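Phospholipase C-beta (PLC-beta) (Sepia officinalis, PDB 3QR0) belongs to the phospholipase C family of multidomain proteins, combining PH, EF-hand-like, TIM-barrel and C2 domains, with a calcium ion bound in the TIM-barrel region. Local coordinates at residues Tyr588-Cys593 with Tyr676-Asp681; Asp637-Ser642 with Glu795-Ala800; Ala800-Glu805 with Asp809-Ala814. All blocks are in the same frame, centred on the assembly; numbering follows the deposited sequence.

The three contacts cluster where the TIM-barrel and C2 regions meet, and interactions 2 and 3 bring in the C-terminal helices 793-800 and 808-815. Interaction 1 joins those two regions directly; its centre lies about 10 Å from that of interaction 2 and about 15 Å from that of interaction 3. Interaction 2 lays helix 793-800 on the loop before the first C2 strand, 650-660. Interaction 3, about 12 Å from interaction 2 between centres, folds helix 808-815 back on the same polypeptide, and A800 belongs to both. P679 touches P638 on one hand and A800 and F804 on the other. The calcium ion is bound elsewhere, by N339, E368, D370 and E417.

Interaction 1: residues Tyr588-Cys593 with Tyr676-Asp681; sequences YWNAGC and YGLPTD
N590 and G677 join the TIM-barrel region to the C2 domain through one side-chain hydrogen bond, made beside a Schellman motif at the C-terminal end of helix 586-589, which includes the type I turn from W589 to G592. The amide nitrogen ND2 of N590 donates a hydrogen bond to G677 O at 2.8 Å, with a fairly straight N-H...O angle of 163°. The acceptor lies close to the amide plane of N590, whereas the donor stands well above the carbonyl plane of G677, 46° out of it. L678 supplies the apolar half of the contact: its CD2 methyl packs on CG of N590 at 3.6 Å, so the amide is held at its root as well as at its nitrogen. P679 adds its ring carbon CD, 3.7 Å from N590 ND2. With CG beside its backbone N (chi1 -68°), N590 sends its amide across to the loop between strands 669-676 and 683-684.

In the next shell, L716 touches both N590 and L678. The C2 loop is braced by D681, whose two carboxylate oxygens accept from the backbone nitrogens of V712 and L713, and by a turn in which D681 N reaches L678 O at 2.8 Å. On the barrel side, G592, at positive phi, is the C-prime residue of the Schellman motif, its N bonded to W589 O at 3.0 Å. The carbonyl oxygen of Y588 takes two backbone donors from opposite faces of its plane, A591 N at 3.0 Å and C593 N at 3.2 Å.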
# COMPACT_ATOMS: atom_id res chain seq x y z
N TYR A 588 1.81 0.64 18.74
CA TYR A 588 1.52 -0.71 19.20
C TYR A 588 2.43 -1.77 18.57
O TYR A 588 2.77 -2.76 19.22
CB TYR A 588 0.03 -1.01 19.00
CG TYR A 588 -0.80 0.02 19.73
CD1 TYR A 588 -0.94 -0.02 21.11
CD2 TYR A 588 -1.38 1.09 19.05
CE1 TYR A 588 -1.67 0.94 21.79
CE2 TYR A 588 -2.10 2.06 19.73
CZ TYR A 588 -2.24 1.97 21.10
OH TYR A 588 -2.95 2.92 21.78
N TRP A 589 2.86 -1.55 17.33
CA TRP A 589 3.86 -2.43 16.71
C TRP A 589 5.18 -2.42 17.50
O TRP A 589 5.90 -3.42 17.50
CB TRP A 589 4.16 -2.03 15.26
CG TRP A 589 3.06 -2.30 14.30
CD1 TRP A 589 2.10 -3.27 14.38
CD2 TRP A 589 2.82 -1.61 13.07
NE1 TRP A 589 1.27 -3.22 13.29
CE2 TRP A 589 1.69 -2.20 12.47
CE3 TRP A 589 3.45 -0.54 12.43
CZ2 TRP A 589 1.18 -1.77 11.25
CZ3 TRP A 589 2.94 -0.11 11.22
CH2 TRP A 589 1.82 -0.72 10.64
N ASN A 590 5.47 -1.29 18.15
CA ASN A 590 6.66 -1.17 19.01
C ASN A 590 6.64 -2.12 20.21
O ASN A 590 7.69 -2.48 20.72
CB ASN A 590 6.84 0.27 19.52
CG ASN A 590 7.18 1.26 18.42
OD1 ASN A 590 7.75 0.90 17.38
ND2 ASN A 590 6.82 2.52 18.64
N ALA A 591 5.44 -2.50 20.65
CA ALA A 591 5.28 -3.48 21.74
C ALA A 591 5.06 -4.91 21.21
O ALA A 591 4.79 -5.83 21.99
CB ALA A 591 4.11 -3.07 22.63
N GLY A 592 5.20 -5.09 19.90
CA GLY A 592 5.06 -6.40 19.27
C GLY A 592 3.63 -6.85 19.02
O GLY A 592 3.42 -8.03 18.71
N CYS A 593 2.66 -5.94 19.14
CA CYS A 593 1.25 -6.25 18.86
C CYS A 593 1.08 -6.56 17.38
O CYS A 593 1.64 -5.87 16.53
CB CYS A 593 0.31 -5.09 19.23
SG CYS A 593 0.37 -4.62 20.97
N TYR A 676 8.69 7.63 11.73
CA TYR A 676 7.84 6.95 12.71
C TYR A 676 8.49 5.62 13.08
O TYR A 676 8.90 4.86 12.21
CB TYR A 676 6.43 6.68 12.16
CG TYR A 676 5.92 7.77 11.25
CD1 TYR A 676 5.49 8.98 11.77
CD2 TYR A 676 5.90 7.59 9.88
CE1 TYR A 676 5.04 10.00 10.93
CE2 TYR A 676 5.45 8.60 9.03
CZ TYR A 676 5.02 9.80 9.56
OH TYR A 676 4.58 10.81 8.73
N GLY A 677 8.59 5.37 14.38
CA GLY A 677 9.17 4.13 14.89
C GLY A 677 8.97 4.11 16.38
O GLY A 677 7.88 4.40 16.86
N LEU A 678 10.02 3.78 17.13
CA LEU A 678 9.98 3.95 18.58
C LEU A 678 9.68 5.42 18.90
O LEU A 678 10.01 6.30 18.10
CB LEU A 678 11.30 3.54 19.24
CG LEU A 678 11.65 2.04 19.26
CD1 LEU A 678 12.87 1.83 20.15
CD2 LEU A 678 10.49 1.20 19.75
N PRO A 679 9.06 5.68 20.06
CA PRO A 679 8.80 7.07 20.44
C PRO A 679 10.04 7.96 20.34
O PRO A 679 9.95 9.07 19.83
CB PRO A 679 8.32 6.95 21.89
CG PRO A 679 7.70 5.61 21.96
CD PRO A 679 8.48 4.73 21.03
N THR A 680 11.19 7.46 20.79
CA THR A 680 12.44 8.22 20.74
C THR A 680 12.94 8.50 19.31
O THR A 680 13.74 9.41 19.10
CB THR A 680 13.57 7.51 21.54
OG1 THR A 680 14.63 8.43 21.82
CG2 THR A 680 14.11 6.30 20.78
N ASP A 681 12.46 7.72 18.34
CA ASP A 681 12.84 7.88 16.93
C ASP A 681 11.75 8.55 16.09
O ASP A 681 11.93 8.73 14.88
CB ASP A 681 13.16 6.52 16.31
CG ASP A 681 14.37 5.85 16.93
OD1 ASP A 681 15.26 6.56 17.44
OD2 ASP A 681 14.44 4.60 16.91

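Interaction 2: residues Asp637-Ser642 with Glu795-Ala800; sequences DPFTES and EARAAA
F639 meets R797 in a CH-pi contact between helix 793-800 and the loop that runs from helix 627-630 to strand 650-660. CG of R797 sits above the middle of the phenyl ring, 3.7 Å from its centroid and only 13° off the ring normal. The side chains run across one another at about a right angle, and the arginine stays extended from CG to NE, so that CD continues over the CD2 side of the ring. A second apolar touch comes at the ring's edge, near its plane, where CB of A800 lies 3.9 Å from F639 CD1. The ring thus meets successive turns of the helix, and its atom CE1 also comes 3.5 Å from the backbone oxygen R797 O.

The polar part is carried by water. One water molecule donates to D637 OD2 at 2.6 Å and accepts from R797 NE at 3.0 Å, lying at the edge of the guanidinium and in its plane. The charges themselves stay apart, D637 OD2 and R797 NH2 being 4.2 Å from each other, with the carboxylate and guanidinium planes 82° apart. Nevertheless, their opposite charges probably attract. NH1 of R797 donates to a main-chain carbonyl, K554 O.

Bonds local to the loop fix D637. Its OD1 accepts from F639 N at 2.9 Å, forming an Asx turn inside the type I turn from D637 to T640, which T640 N closes on D637 O. The same loop residues reach beyond helix 793-800: D637 and P638 touch P557 of helix 557-563, which R797 also contacts, while F639 rests on L553 of helix 546-555.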
# COMPACT_ATOMS: atom_id res chain seq x y z
N ASP A 637 12.39 -2.65 26.39
CA ASP A 637 11.52 -1.54 26.75
C ASP A 637 11.41 -0.61 25.53
O ASP A 637 12.38 0.07 25.18
CB ASP A 637 12.09 -0.79 27.96
CG ASP A 637 11.23 0.38 28.41
OD1 ASP A 637 10.18 0.65 27.78
OD2 ASP A 637 11.61 1.04 29.40
N PRO A 638 10.24 -0.60 24.86
CA PRO A 638 10.07 0.27 23.69
C PRO A 638 10.12 1.77 23.99
O PRO A 638 10.18 2.56 23.05
CB PRO A 638 8.69 -0.12 23.15
CG PRO A 638 8.01 -0.77 24.28
CD PRO A 638 9.07 -1.47 25.05
N PHE A 639 10.12 2.16 25.26
CA PHE A 639 10.30 3.55 25.64
C PHE A 639 11.77 3.92 25.89
O PHE A 639 12.06 5.03 26.34
CB PHE A 639 9.46 3.89 26.88
CG PHE A 639 7.99 3.81 26.62
CD1 PHE A 639 7.34 4.86 25.99
CD2 PHE A 639 7.26 2.70 27.01
CE1 PHE A 639 5.98 4.79 25.75
CE2 PHE A 639 5.91 2.62 26.77
CZ PHE A 639 5.27 3.68 26.14
N THR A 640 12.69 3.00 25.60
CA THR A 640 14.11 3.27 25.77
C THR A 640 14.56 4.44 24.89
O THR A 640 14.06 4.61 23.77
CB THR A 640 14.98 2.03 25.43
OG1 THR A 640 16.36 2.33 25.64
CG2 THR A 640 14.79 1.60 23.98
N GLU A 641 15.47 5.25 25.42
CA GLU A 641 16.07 6.36 24.67
C GLU A 641 17.54 6.09 24.38
O GLU A 641 18.26 6.97 23.89
CB GLU A 641 15.93 7.67 25.46
CG GLU A 641 14.51 7.95 25.94
CD GLU A 641 14.37 9.33 26.54
OE1 GLU A 641 14.49 10.32 25.79
OE2 GLU A 641 14.15 9.43 27.77
N SER A 642 18.00 4.88 24.67
CA SER A 642 19.39 4.50 24.48
C SER A 642 19.48 3.32 23.52
O SER A 642 18.48 2.65 23.24
CB SER A 642 20.02 4.13 25.82
OG SER A 642 19.30 3.07 26.43
N GLU A 795 3.82 8.57 33.63
CA GLU A 795 3.75 9.94 33.13
C GLU A 795 4.82 10.22 32.08
O GLU A 795 4.55 10.89 31.09
CB GLU A 795 3.87 10.96 34.27
CG GLU A 795 2.61 11.08 35.12
CD GLU A 795 2.79 11.97 36.35
OE1 GLU A 795 1.84 12.07 37.15
OE2 GLU A 795 3.89 12.56 36.52
N ALA A 796 6.04 9.73 32.31
CA ALA A 796 7.14 9.88 31.35
C ALA A 796 6.84 9.17 30.03
O ALA A 796 7.18 9.66 28.95
CB ALA A 796 8.44 9.37 31.94
N ARG A 797 6.19 8.01 30.13
CA ARG A 797 5.84 7.21 28.95
C ARG A 797 4.71 7.84 28.15
O ARG A 797 4.73 7.82 26.92
CB ARG A 797 5.49 5.79 29.38
CG ARG A 797 6.71 5.00 29.84
CD ARG A 797 6.36 3.80 30.69
NE ARG A 797 7.56 3.10 31.12
CZ ARG A 797 7.61 2.20 32.10
NH1 ARG A 797 6.52 1.85 32.78
NH2 ARG A 797 8.77 1.62 32.40
N ALA A 798 3.72 8.41 28.85
CA ALA A 798 2.63 9.14 28.21
C ALA A 798 3.18 10.33 27.42
O ALA A 798 2.72 10.61 26.31
CB ALA A 798 1.61 9.62 29.24
N ALA A 799 4.14 11.03 28.01
CA ALA A 799 4.81 12.16 27.36
C ALA A 799 5.56 11.74 26.10
O ALA A 799 5.52 12.44 25.09
CB ALA A 799 5.76 12.86 28.34
N ALA A 800 6.24 10.60 26.17
CA ALA A 800 6.94 10.03 25.01
C ALA A 800 5.99 9.82 23.83
O ALA A 800 6.38 10.04 22.69
CB ALA A 800 7.61 8.71 25.38
O HOH W 1 10.41 3.20 30.22

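Interaction 3: residues Ala800-Glu805 with Asp809-Ala814; sequences ALCAFE and DAALNA
C802 turns its sulfur onto the backbone of helix 808-815, and this is the tight part of the contact. SG lies 3.6 Å from A811 O and 3.7 Å from L812 N, close to the peptide that links the two residues. The small side chains probably allow the close approach: CB of A811 is 3.9 Å from the same sulfur, and the C802 and A811 CA atoms come within 5.6 Å. A chi1 of -69° puts SG beside the backbone N of C802, from where it lies over the face of that peptide.

These segments form a short helical hairpin at the C-terminal end of the chain. Helix 793-800 gives way to residues 801-804, whose phi and psi remain helical while their bonding is less regular: A803 N and F804 N make weak bonds to A800 O and L801 O. After a brief turn D807, just ahead of helix 808-815, accepts with OD1 from A810 N in its first turn, and the helix runs back roughly antiparallel to helix 793-800. The hairpin is held to the fold from the other flank of 800-805, where F804 is buried against I587 and P679 and its carbonyl accepts from R684 NH1.

Toward solvent the packing thins. E805 is exposed and touches only with its aliphatic stem, CG lying 3.7 Å from A811 CB. A bend at chi2 (-64°) then redirects the chain, and a glycerol, probably a crystallisation additive, lies about 4 Å from the side chain of E805. L812 adds a looser touch, its CD1 methyl standing 4.1 Å from C802 SG.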
# COMPACT_ATOMS: atom_id res chain seq x y z
N ALA A 800 6.24 10.60 26.17
CA ALA A 800 6.94 10.03 25.01
C ALA A 800 5.99 9.82 23.83
O ALA A 800 6.38 10.04 22.69
CB ALA A 800 7.61 8.71 25.38
N LEU A 801 4.75 9.42 24.12
CA LEU A 801 3.77 9.13 23.07
C LEU A 801 3.22 10.37 22.37
O LEU A 801 2.56 10.25 21.34
CB LEU A 801 2.62 8.29 23.63
CG LEU A 801 3.00 6.87 24.06
CD1 LEU A 801 1.82 6.22 24.75
CD2 LEU A 801 3.47 6.02 22.86
N CYS A 802 3.49 11.55 22.93
CA CYS A 802 3.13 12.82 22.27
C CYS A 802 3.84 13.01 20.93
O CYS A 802 3.32 13.69 20.05
CB CYS A 802 3.41 14.01 23.19
SG CYS A 802 2.30 14.10 24.63
N ALA A 803 5.02 12.41 20.76
CA ALA A 803 5.76 12.49 19.49
C ALA A 803 4.96 12.02 18.26
O ALA A 803 5.25 12.45 17.15
CB ALA A 803 7.07 11.69 19.58
N PHE A 804 3.99 11.14 18.46
CA PHE A 804 3.15 10.62 17.37
C PHE A 804 2.02 11.55 16.92
O PHE A 804 1.47 11.37 15.83
CB PHE A 804 2.55 9.28 17.77
CG PHE A 804 3.58 8.21 17.97
CD1 PHE A 804 4.09 7.51 16.88
CD2 PHE A 804 4.05 7.92 19.24
CE1 PHE A 804 5.05 6.53 17.06
CE2 PHE A 804 5.01 6.93 19.42
CZ PHE A 804 5.51 6.24 18.34
N GLU A 805 1.68 12.53 17.75
CA GLU A 805 0.53 13.38 17.49
C GLU A 805 0.78 14.33 16.33
O GLU A 805 1.93 14.60 15.97
CB GLU A 805 0.14 14.18 18.74
CG GLU A 805 -0.32 13.33 19.92
CD GLU A 805 -1.61 12.57 19.64
OE1 GLU A 805 -2.48 13.11 18.92
OE2 GLU A 805 -1.75 11.42 20.12
N ASP A 809 4.35 19.16 20.06
CA ASP A 809 4.61 20.17 21.09
C ASP A 809 3.34 20.56 21.84
O ASP A 809 3.34 20.64 23.07
CB ASP A 809 5.27 21.41 20.47
CG ASP A 809 6.68 21.13 19.96
OD1 ASP A 809 7.31 20.16 20.43
OD2 ASP A 809 7.16 21.88 19.08
N ALA A 810 2.25 20.79 21.10
CA ALA A 810 0.96 21.13 21.71
C ALA A 810 0.42 19.99 22.57
O ALA A 810 -0.15 20.23 23.64
CB ALA A 810 -0.05 21.50 20.63
N ALA A 811 0.58 18.75 22.10
CA ALA A 811 0.16 17.58 22.87
C ALA A 811 0.96 17.45 24.17
O ALA A 811 0.40 17.13 25.22
CB ALA A 811 0.32 16.31 22.04
N LEU A 812 2.26 17.71 24.09
CA LEU A 812 3.15 17.65 25.26
C LEU A 812 2.83 18.77 26.27
O LEU A 812 2.83 18.54 27.48
CB LEU A 812 4.61 17.73 24.81
CG LEU A 812 5.70 17.38 25.83
CD1 LEU A 812 5.58 15.93 26.29
CD2 LEU A 812 7.07 17.63 25.22
N ASN A 813 2.55 19.96 25.75
CA ASN A 813 2.14 21.10 26.58
C ASN A 813 0.80 20.87 27.28
O ASN A 813 0.61 21.31 28.42
CB ASN A 813 2.06 22.39 25.75
CG ASN A 813 3.42 22.88 25.28
OD1 ASN A 813 4.46 22.44 25.76
ND2 ASN A 813 3.40 23.82 24.34
N ALA A 814 -0.12 20.21 26.60
CA ALA A 814 -1.46 19.95 27.14
C ALA A 814 -1.47 18.90 28.26
O ALA A 814 -2.39 18.88 29.07
CB ALA A 814 -2.41 19.53 26.03